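Side-chain contacts in glucuronoarabinoxylan endo-1,4-beta-xylanase (Clostridium papyrosolvens, PDB 4FMV), which hydrolyses internal beta-1,4 linkages of xylan as a family 30 subfamily 8 enzyme of altered specificity, here its catalytic part with a (beta/alpha)8 barrel: residues G61-S64 against K65-P68; Y124-Y127 against M128-G132; L190-A193 against T194-D197; K248-H251 against D252-V255. One frame throughout, in Å; residues are numbered along the deposited sequence.

Contact 1 of 4, residues G61-S64 against K65-P68; sequences GNFS and KWSP
The 3-10 turn of residues 64-66, which leads the loop after strand 45-49 into helix 67-78, brings the rings of Phe-63 and Trp-66 together. Their planes are close to parallel, 16° apart, but slid so far that the rings barely overlap: the Phe-63 centroid lies 5.2 Å from that of the Trp-66 six-membered ring. The CD1-CE1 side of the phenyl ring does the touching, Phe-63 CD1 lying 3.4 Å from both CZ3 and CE3 of Trp-66. CG of Trp-66 stands anti to its own carbonyl carbon (chi1 -70°), which turns the indole back beside its neighbour; the indole NE1 is taken up by Glu-51 O. Large aromatic groups suit this place because Tyr-124 and Tyr-127 of helix 114-130 lie against them. The turn is held by Trp-66 N, which donates to Phe-63 O at 2.8 Å. Serine suits position 67, its short side chain letting OG fold back on the turn. Ser-67 OG meets Ser-64 O at 2.5 Å, a short bond lying in the carbonyl plane, while Ser-67 N reaches the same oxygen at 3.0 Å from well above that plane, giving Ser-64 O two donors. Upstream, Asn-62 OD1 receives Ser-64 N at 3.2 Å in a nearly straight bond (168°), and Ser-64 turns its own hydroxyl to the same oxygen. A water bridges Asn-62 O and Lys-65 N. An Asx turn followed by a 3-10 turn is thus the way this barrel loop winds into its helix.

Contact 2 of 4, residues Y124-Y127 against M128-G132; sequences YVKY and MKDNG
Tyr-124 and Met-128, one helical turn apart, run side by side in the buried half of the contact. The methyl group makes the closest approach, Met-128 CE standing 3.5 Å from Tyr-124 OH and 3.6 Å from Tyr-124 CZ. The sulfur lies obliquely off the ring, Met-128 SD being 5.4 Å from the Tyr-124 ring centroid, a Met-aromatic contact. A flexible methionine suits this spot: its chain bends at chi2 (-71°), bringing CE to the hydroxyl end of the tyrosine, while both residues pack on Leu-48 of the barrel strand 45-49. Tyr-127 meets the same methyl more loosely, its CD2 standing 4.2 Å from Met-128 CE. Here helix 114-130 stops in a Schellman motif: Gly-132, at whose backbone angles (phi 97°) a CB would press against the preceding carbonyl O, is the C-prime residue, with Gly-132 N bonded to Lys-129 O and Val-133 N to Met-128 O. Just before it, Asn-131 grips Tyr-127 O twice, from opposite faces of the carbonyl plane, with ND2 at 2.9 Å and the backbone N at 3.2 Å. Asn-131 ND2 also lies 3.4 Å from Tyr-127 CE1, ring and amide planes being 59° apart. On the solvent side, by contrast, the contact rests on charge. Lys-126 extends along the surface, bends at chi4, and sets NZ 2.7 Å from Asp-130 OD2, a salt bridge in which that oxygen accepts with its syn lone pair.

Contact 3 of 4, residues L190-A193 against T194-D197; sequences LNDA and TALD
Asp-192 and Ala-195 meet at the start of helix 193-198, where the aspartate is the N-cap residue; this short helix follows helix 183-190 on the outside of the (beta/alpha)8 barrel. The aspartate side chain can be followed outward. Its CB rests 3.9 Å from Ala-195 CB, a gap that suits the small methyl of alanine, which also packs on Leu-159 and Met-162 of helix 155-164. CG leaves anti to the backbone nitrogen (chi1 -178°), and this swings the carboxylate over the first turn of the helix. From there the two oxygens part company. OD2 accepts the backbone N-H of Ala-195 at 2.8 Å in a bond that is almost straight (173°), using its anti lone pair, the one away from OD1. OD1 instead forms a salt bridge with Lys-163 NZ, which ties the cap to helix 155-164. Aspartate fits both tasks: it is short enough to turn back on the helix, and its negative charge would be favoured by the helix dipole as well as by the lysine. A water lies 2.6 Å from Thr-194 OG1 and gives a weak bond to Asp-192 OD2. The backbone of the capping residue takes part too, Leu-196 N donating to Asp-192 O at 2.9 Å. Leu-196 starts its side chain toward the preceding residues, so that the two short helices share an apolar contact which also takes in the chain of Lys-222: Leu-196 CD1 ends 3.9 Å from Leu-190 CD2.

Contact 4 of 4, residues K248-H251 against D252-V255; sequences KEIH and DSMV
The imidazole of His-251 has Val-255 over one face and the carboxylate of Asp-252 at its edge. Val-255 CG2 stands 4.0 Å from the ring centroid and 20° off the normal, a CH-pi contact displaced toward CE1. In the ring plane, Asp-252 OD1 comes 3.5 Å from His-251 CD2, with the carboxylate turned steeply, 72°, against the imidazole. All three belong to helix 240-255, which joins strands 227-232 and 261-266 in a beta-alpha-beta unit of the barrel. A beta-branched valine suits its place because one of its methyls, CG2, can sit over the face of a ring one turn earlier. The other carboxylate oxygen serves a lysine: Lys-248 NZ reaches Asp-252 OD2 at 2.6 Å, a salt bridge whose N-H bond falls on the syn lone pair of the oxygen. To get there the lysine curls at chi2 (101°) and chi4, and its ammonium group also makes a cation-pi contact with Tyr-312 of strand 311-318. The lysine one turn back probably offsets the charge of this buried aspartate. On another side of the helix, Glu-249 forms a salt bridge with Lys-233, while Ile-250 and Ser-253 pack on Tyr-262. Serine satisfies its own hydroxyl there: Ser-253 OG donates to Ile-250 O at 2.7 Å, and the same carbonyl oxygen also takes Met-254 N at 3.0 Å.

Contacts 1 and 2 form one neighbourhood: their centres are 11 Å apart, and the aromatic groups of the turn before helix 67-78 lie directly on those of helix 114-130, with Trp-66 CD2 3.4 Å from Tyr-124 CD1. Contacts 3 and 4 stand apart, their centres about 27 Å from each other, and contact 4 lies across the chain's centre from contacts 1 and 2. All four belong to the helical layer or loops around the (beta/alpha)8 barrel, whose active site in this family opens at the C-terminal ends of the barrel strands. One side of contact 4 meets strand 311-318 of the beta region, another the barrel strand 261-266; no bound ligand takes part in any of the four.

Contact 1 of 4, residues G61-S64 against K65-P68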
loop_
_atom_site.group_PDB
_atom_site.type_symbol
_atom_site.label_atom_id
_atom_site.label_comp_id
_atom_site.label_asym_id
_atom_site.label_seq_id
_atom_site.Cartn_x
_atom_site.Cartn_y
_atom_site.Cartn_z
ATOM N N GLY A 61 31.162 0.529 -3.033
ATOM C CA GLY A 61 30.625 1.464 -2.072
ATOM C C GLY A 61 30.367 2.864 -2.620
ATOM O O GLY A 61 30.326 3.840 -1.852
ATOM N N ASN A 62 30.177 2.990 -3.935
ATOM C CA ASN A 62 29.750 4.291 -4.427
ATOM C C ASN A 62 28.246 4.224 -4.677
ATOM O O ASN A 62 27.775 3.681 -5.659
ATOM C CB ASN A 62 30.515 4.644 -5.720
ATOM C CG ASN A 62 30.115 5.991 -6.276
ATOM O OD1 ASN A 62 29.138 6.572 -5.839
ATOM N ND2 ASN A 62 30.867 6.492 -7.241
ATOM N N PHE A 63 27.517 4.825 -3.751
ATOM C CA PHE A 63 26.067 4.775 -3.670
ATOM C C PHE A 63 25.357 6.014 -4.241
ATOM O O PHE A 63 24.177 6.229 -3.978
ATOM C CB PHE A 63 25.584 4.384 -2.254
ATOM C CG PHE A 63 26.146 3.064 -1.751
ATOM C CD1 PHE A 63 25.828 1.853 -2.390
ATOM C CD2 PHE A 63 26.978 3.029 -0.636
ATOM C CE1 PHE A 63 26.348 0.626 -1.936
ATOM C CE2 PHE A 63 27.505 1.808 -0.163
ATOM C CZ PHE A 63 27.187 0.607 -0.812
ATOM N N SER A 64 26.099 6.909 -4.881
ATOM C CA SER A 64 25.494 8.176 -5.313
ATOM C C SER A 64 24.189 7.990 -6.096
ATOM O O SER A 64 23.279 8.809 -5.989
ATOM C CB SER A 64 26.495 9.054 -6.088
ATOM O OG SER A 64 26.914 8.424 -7.289
ATOM N N LYS A 65 24.074 6.914 -6.867
ATOM C CA LYS A 65 22.883 6.743 -7.703
ATOM C C LYS A 65 21.664 6.340 -6.889
ATOM O O LYS A 65 20.519 6.336 -7.392
ATOM C CB LYS A 65 23.139 5.753 -8.827
ATOM C CG LYS A 65 23.997 6.361 -9.930
ATOM C CD LYS A 65 23.877 5.560 -11.198
ATOM C CE LYS A 65 24.930 5.952 -12.215
ATOM N NZ LYS A 65 24.859 4.988 -13.352
ATOM N N TRP A 66 21.928 5.995 -5.634
ATOM C CA TRP A 66 20.885 5.697 -4.648
ATOM C C TRP A 66 20.509 6.900 -3.770
ATOM O O TRP A 66 19.607 6.817 -2.922
ATOM C CB TRP A 66 21.358 4.537 -3.782
ATOM C CG TRP A 66 21.402 3.228 -4.531
ATOM C CD1 TRP A 66 20.944 2.993 -5.790
ATOM C CD2 TRP A 66 21.912 1.975 -4.048
ATOM N NE1 TRP A 66 21.133 1.660 -6.127
ATOM C CE2 TRP A 66 21.732 1.021 -5.071
ATOM C CE3 TRP A 66 22.506 1.570 -2.850
ATOM C CZ2 TRP A 66 22.126 -0.311 -4.933
ATOM C CZ3 TRP A 66 22.893 0.244 -2.714
ATOM C CH2 TRP A 66 22.702 -0.681 -3.757
ATOM N N SER A 67 21.208 8.018 -3.958
ATOM C CA SER A 67 20.973 9.210 -3.154
ATOM C C SER A 67 19.596 9.886 -3.334
ATOM O O SER A 67 19.080 10.461 -2.380
ATOM C CB SER A 67 22.110 10.238 -3.295
ATOM O OG SER A 67 22.242 10.658 -4.632
ATOM N N PRO A 68 19.053 9.906 -4.564
ATOM C CA PRO A 68 17.724 10.508 -4.708
ATOM C C PRO A 68 16.668 9.798 -3.844
ATOM O O PRO A 68 15.852 10.454 -3.211
ATOM C CB PRO A 68 17.412 10.323 -6.200
ATOM C CG PRO A 68 18.772 10.335 -6.861
ATOM C CD PRO A 68 19.634 9.551 -5.875
HETATM O O HOH W 1 26.298 5.025 -7.571
#

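Contact 2 of 4, residues Y124-Y127 against M128-G132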
loop_
_atom_site.group_PDB
_atom_site.type_symbol
_atom_site.label_atom_id
_atom_site.label_comp_id
_atom_site.label_asym_id
_atom_site.label_seq_id
_atom_site.Cartn_x
_atom_site.Cartn_y
_atom_site.Cartn_z
ATOM N N TYR A 124 21.781 -2.232 -0.212
ATOM C CA TYR A 124 20.769 -1.176 -0.222
ATOM C C TYR A 124 20.256 -0.920 1.184
ATOM O O TYR A 124 20.189 0.219 1.637
ATOM C CB TYR A 124 19.606 -1.545 -1.139
ATOM C CG TYR A 124 18.777 -0.349 -1.568
ATOM C CD1 TYR A 124 19.200 0.472 -2.607
ATOM C CD2 TYR A 124 17.580 -0.037 -0.938
ATOM C CE1 TYR A 124 18.448 1.568 -3.022
ATOM C CE2 TYR A 124 16.823 1.074 -1.332
ATOM C CZ TYR A 124 17.259 1.866 -2.386
ATOM O OH TYR A 124 16.525 2.975 -2.803
ATOM N N VAL A 125 19.894 -1.982 1.881
ATOM C CA VAL A 125 19.525 -1.863 3.284
ATOM C C VAL A 125 20.609 -1.154 4.115
ATOM O O VAL A 125 20.303 -0.289 4.926
ATOM C CB VAL A 125 19.252 -3.252 3.866
ATOM C CG1 VAL A 125 18.879 -3.161 5.358
ATOM C CG2 VAL A 125 18.157 -3.948 3.045
ATOM N N LYS A 126 21.875 -1.522 3.923
ATOM C CA LYS A 126 22.937 -0.956 4.751
ATOM C C LYS A 126 23.192 0.511 4.398
ATOM O O LYS A 126 23.379 1.343 5.284
ATOM C CB LYS A 126 24.220 -1.791 4.688
ATOM C CG LYS A 126 25.385 -1.224 5.527
ATOM C CD LYS A 126 26.657 -2.045 5.280
ATOM C CE LYS A 126 27.824 -1.664 6.220
ATOM N NZ LYS A 126 28.329 -0.286 5.999
ATOM N N TYR A 127 23.183 0.845 3.112
ATOM C CA TYR A 127 23.290 2.253 2.707
ATOM C C TYR A 127 22.211 3.105 3.378
ATOM O O TYR A 127 22.480 4.189 3.913
ATOM C CB TYR A 127 23.155 2.363 1.187
ATOM C CG TYR A 127 23.026 3.773 0.673
ATOM C CD1 TYR A 127 24.063 4.693 0.836
ATOM C CD2 TYR A 127 21.874 4.195 0.003
ATOM C CE1 TYR A 127 23.964 5.994 0.350
ATOM C CE2 TYR A 127 21.768 5.504 -0.487
ATOM C CZ TYR A 127 22.816 6.392 -0.309
ATOM O OH TYR A 127 22.722 7.689 -0.775
ATOM N N MET A 128 20.974 2.621 3.350
ATOM C CA MET A 128 19.906 3.334 4.031
ATOM C C MET A 128 20.180 3.442 5.541
ATOM O O MET A 128 20.037 4.528 6.150
ATOM C CB MET A 128 18.563 2.655 3.764
ATOM C CG MET A 128 18.111 2.785 2.328
ATOM S SD MET A 128 17.602 4.465 1.942
ATOM C CE MET A 128 17.713 4.445 0.153
ATOM N N LYS A 129 20.565 2.320 6.146
ATOM C CA LYS A 129 20.858 2.317 7.586
ATOM C C LYS A 129 21.983 3.276 7.988
ATOM O O LYS A 129 21.899 3.966 9.012
ATOM C CB LYS A 129 21.213 0.913 8.054
ATOM C CG LYS A 129 21.568 0.834 9.538
ATOM C CD LYS A 129 21.762 -0.610 9.978
ATOM C CE LYS A 129 22.040 -0.702 11.479
ATOM N NZ LYS A 129 20.933 -0.092 12.274
ATOM N N ASP A 130 23.050 3.305 7.198
ATOM C CA ASP A 130 24.213 4.133 7.512
ATOM C C ASP A 130 23.853 5.615 7.384
ATOM O O ASP A 130 24.520 6.501 7.932
ATOM C CB ASP A 130 25.368 3.804 6.558
ATOM C CG ASP A 130 26.000 2.459 6.838
ATOM O OD1 ASP A 130 25.718 1.870 7.907
ATOM O OD2 ASP A 130 26.799 1.990 5.995
ATOM N N ASN A 131 22.838 5.870 6.579
ATOM C CA ASN A 131 22.312 7.214 6.349
ATOM C C ASN A 131 21.100 7.610 7.172
ATOM O O ASN A 131 20.443 8.590 6.862
ATOM C CB ASN A 131 22.180 7.517 4.861
ATOM C CG ASN A 131 23.532 7.677 4.205
ATOM O OD1 ASN A 131 24.112 8.765 4.216
ATOM N ND2 ASN A 131 24.071 6.588 3.678
ATOM N N GLY A 132 20.729 6.771 8.137
ATOM C CA GLY A 132 19.720 7.147 9.111
ATOM C C GLY A 132 18.310 6.673 8.817
ATOM O O GLY A 132 17.373 7.030 9.533
#

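Contact 3 of 4, residues L190-A193 against T194-D197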
loop_
_atom_site.group_PDB
_atom_site.type_symbol
_atom_site.label_atom_id
_atom_site.label_comp_id
_atom_site.label_asym_id
_atom_site.label_seq_id
_atom_site.Cartn_x
_atom_site.Cartn_y
_atom_site.Cartn_z
ATOM N N LEU A 190 3.999 -19.735 0.821
ATOM C CA LEU A 190 3.140 -20.024 1.972
ATOM C C LEU A 190 3.143 -21.515 2.342
ATOM O O LEU A 190 3.020 -21.861 3.522
ATOM C CB LEU A 190 1.705 -19.508 1.726
ATOM C CG LEU A 190 1.623 -18.006 1.408
ATOM C CD1 LEU A 190 0.180 -17.550 1.130
ATOM C CD2 LEU A 190 2.226 -17.206 2.551
ATOM N N ASN A 191 3.306 -22.392 1.351
ATOM C CA ASN A 191 3.273 -23.842 1.613
ATOM C C ASN A 191 4.623 -24.430 1.999
ATOM O O ASN A 191 4.749 -25.643 2.223
ATOM C CB ASN A 191 2.752 -24.609 0.398
ATOM C CG ASN A 191 1.295 -24.358 0.141
ATOM O OD1 ASN A 191 0.492 -24.259 1.080
ATOM N ND2 ASN A 191 0.937 -24.240 -1.141
ATOM N N ASP A 192 5.649 -23.590 2.036
ATOM C CA ASP A 192 6.954 -24.085 2.431
ATOM C C ASP A 192 7.300 -23.424 3.739
ATOM O O ASP A 192 7.297 -22.196 3.835
ATOM C CB ASP A 192 8.019 -23.786 1.375
ATOM C CG ASP A 192 9.395 -24.339 1.758
ATOM O OD1 ASP A 192 9.676 -25.504 1.434
ATOM O OD2 ASP A 192 10.192 -23.611 2.390
ATOM N N ALA A 193 7.598 -24.238 4.738
ATOM C CA ALA A 193 7.888 -23.736 6.079
ATOM C C ALA A 193 9.090 -22.779 6.133
ATOM O O ALA A 193 9.056 -21.756 6.830
ATOM C CB ALA A 193 8.066 -24.915 7.066
ATOM N N THR A 194 10.148 -23.114 5.404
ATOM C CA THR A 194 11.344 -22.277 5.355
ATOM C C THR A 194 11.090 -20.964 4.622
ATOM O O THR A 194 11.414 -19.884 5.122
ATOM C CB THR A 194 12.542 -23.023 4.693
ATOM O OG1 THR A 194 12.812 -24.235 5.408
ATOM C CG2 THR A 194 13.781 -22.167 4.719
ATOM N N ALA A 195 10.524 -21.043 3.425
ATOM C CA ALA A 195 10.179 -19.836 2.672
ATOM C C ALA A 195 9.256 -18.924 3.483
ATOM O O ALA A 195 9.454 -17.707 3.541
ATOM C CB ALA A 195 9.527 -20.209 1.351
ATOM N N LEU A 196 8.240 -19.515 4.104
ATOM C CA LEU A 196 7.290 -18.755 4.899
ATOM C C LEU A 196 8.007 -18.012 6.036
ATOM O O LEU A 196 7.698 -16.856 6.319
ATOM C CB LEU A 196 6.206 -19.682 5.451
ATOM C CG LEU A 196 5.125 -19.058 6.350
ATOM C CD1 LEU A 196 4.403 -17.890 5.668
ATOM C CD2 LEU A 196 4.140 -20.140 6.784
ATOM N N ASP A 197 8.964 -18.683 6.672
ATOM C CA ASP A 197 9.775 -18.087 7.735
ATOM C C ASP A 197 10.548 -16.884 7.225
ATOM O O ASP A 197 10.764 -15.899 7.957
ATOM C CB ASP A 197 10.778 -19.098 8.285
ATOM C CG ASP A 197 10.265 -19.816 9.503
ATOM O OD1 ASP A 197 9.302 -19.313 10.118
ATOM O OD2 ASP A 197 10.820 -20.880 9.851
HETATM O O HOH W 2 11.416 -26.123 4.409
#

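Contact 4 of 4, residues K248-H251 against D252-V255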
loop_
_atom_site.group_PDB
_atom_site.type_symbol
_atom_site.label_atom_id
_atom_site.label_comp_id
_atom_site.label_asym_id
_atom_site.label_seq_id
_atom_site.Cartn_x
_atom_site.Cartn_y
_atom_site.Cartn_z
ATOM N N LYS A 248 -13.615 2.917 -3.830
ATOM C CA LYS A 248 -14.172 1.584 -3.628
ATOM C C LYS A 248 -13.099 0.489 -3.514
ATOM O O LYS A 248 -13.207 -0.396 -2.684
ATOM C CB LYS A 248 -15.174 1.252 -4.726
ATOM C CG LYS A 248 -15.528 -0.251 -4.802
ATOM C CD LYS A 248 -16.842 -0.597 -4.160
ATOM C CE LYS A 248 -17.488 -1.810 -4.864
ATOM N NZ LYS A 248 -16.607 -3.025 -4.988
ATOM N N GLU A 249 -12.071 0.532 -4.351
ATOM C CA GLU A 249 -11.010 -0.472 -4.262
ATOM C C GLU A 249 -10.242 -0.450 -2.932
ATOM O O GLU A 249 -9.890 -1.504 -2.377
ATOM C CB GLU A 249 -10.025 -0.322 -5.415
ATOM C CG GLU A 249 -8.960 -1.407 -5.409
ATOM C CD GLU A 249 -8.140 -1.361 -6.668
ATOM O OE1 GLU A 249 -8.653 -1.740 -7.738
ATOM O OE2 GLU A 249 -6.992 -0.927 -6.591
ATOM N N ILE A 250 -9.977 0.734 -2.396
ATOM C CA ILE A 250 -9.307 0.764 -1.100
ATOM C C ILE A 250 -10.207 0.139 -0.035
ATOM O O ILE A 250 -9.750 -0.646 0.793
ATOM C CB ILE A 250 -8.865 2.187 -0.685
ATOM C CG1 ILE A 250 -7.945 2.788 -1.754
ATOM C CG2 ILE A 250 -8.146 2.138 0.655
ATOM C CD1 ILE A 250 -7.657 4.310 -1.563
ATOM N N HIS A 251 -11.491 0.471 -0.080
ATOM C CA HIS A 251 -12.479 -0.179 0.781
ATOM C C HIS A 251 -12.401 -1.695 0.639
ATOM O O HIS A 251 -12.345 -2.417 1.640
ATOM C CB HIS A 251 -13.887 0.328 0.436
ATOM C CG HIS A 251 -14.991 -0.527 0.977
ATOM N ND1 HIS A 251 -15.681 -0.209 2.129
ATOM C CD2 HIS A 251 -15.530 -1.681 0.519
ATOM C CE1 HIS A 251 -16.599 -1.135 2.356
ATOM N NE2 HIS A 251 -16.529 -2.040 1.397
ATOM N N ASP A 252 -12.378 -2.184 -0.601
ATOM C CA ASP A 252 -12.380 -3.632 -0.854
ATOM C C ASP A 252 -11.082 -4.278 -0.340
ATOM O O ASP A 252 -11.093 -5.382 0.194
ATOM C CB ASP A 252 -12.572 -3.926 -2.353
ATOM C CG ASP A 252 -14.026 -3.713 -2.836
ATOM O OD1 ASP A 252 -14.964 -3.935 -2.053
ATOM O OD2 ASP A 252 -14.236 -3.329 -4.014
ATOM N N SER A 253 -9.961 -3.582 -0.485
ATOM C CA SER A 253 -8.681 -4.090 0.017
ATOM C C SER A 253 -8.705 -4.227 1.542
ATOM O O SER A 253 -8.093 -5.136 2.089
ATOM C CB SER A 253 -7.515 -3.171 -0.387
ATOM O OG SER A 253 -7.492 -1.998 0.411
ATOM N N MET A 254 -9.404 -3.310 2.213
ATOM C CA MET A 254 -9.545 -3.333 3.665
ATOM C C MET A 254 -10.551 -4.380 4.126
ATOM O O MET A 254 -10.292 -5.115 5.074
ATOM C CB MET A 254 -9.988 -1.952 4.184
ATOM C CG MET A 254 -8.921 -0.860 4.059
ATOM S SD MET A 254 -7.496 -1.127 5.137
ATOM C CE MET A 254 -6.163 -1.496 4.008
ATOM N N VAL A 255 -11.701 -4.428 3.455
ATOM C CA VAL A 255 -12.846 -5.214 3.918
ATOM C C VAL A 255 -12.818 -6.670 3.409
ATOM O O VAL A 255 -12.822 -7.619 4.197
ATOM C CB VAL A 255 -14.198 -4.489 3.626
ATOM C CG1 VAL A 255 -15.406 -5.432 3.877
ATOM C CG2 VAL A 255 -14.314 -3.211 4.479
#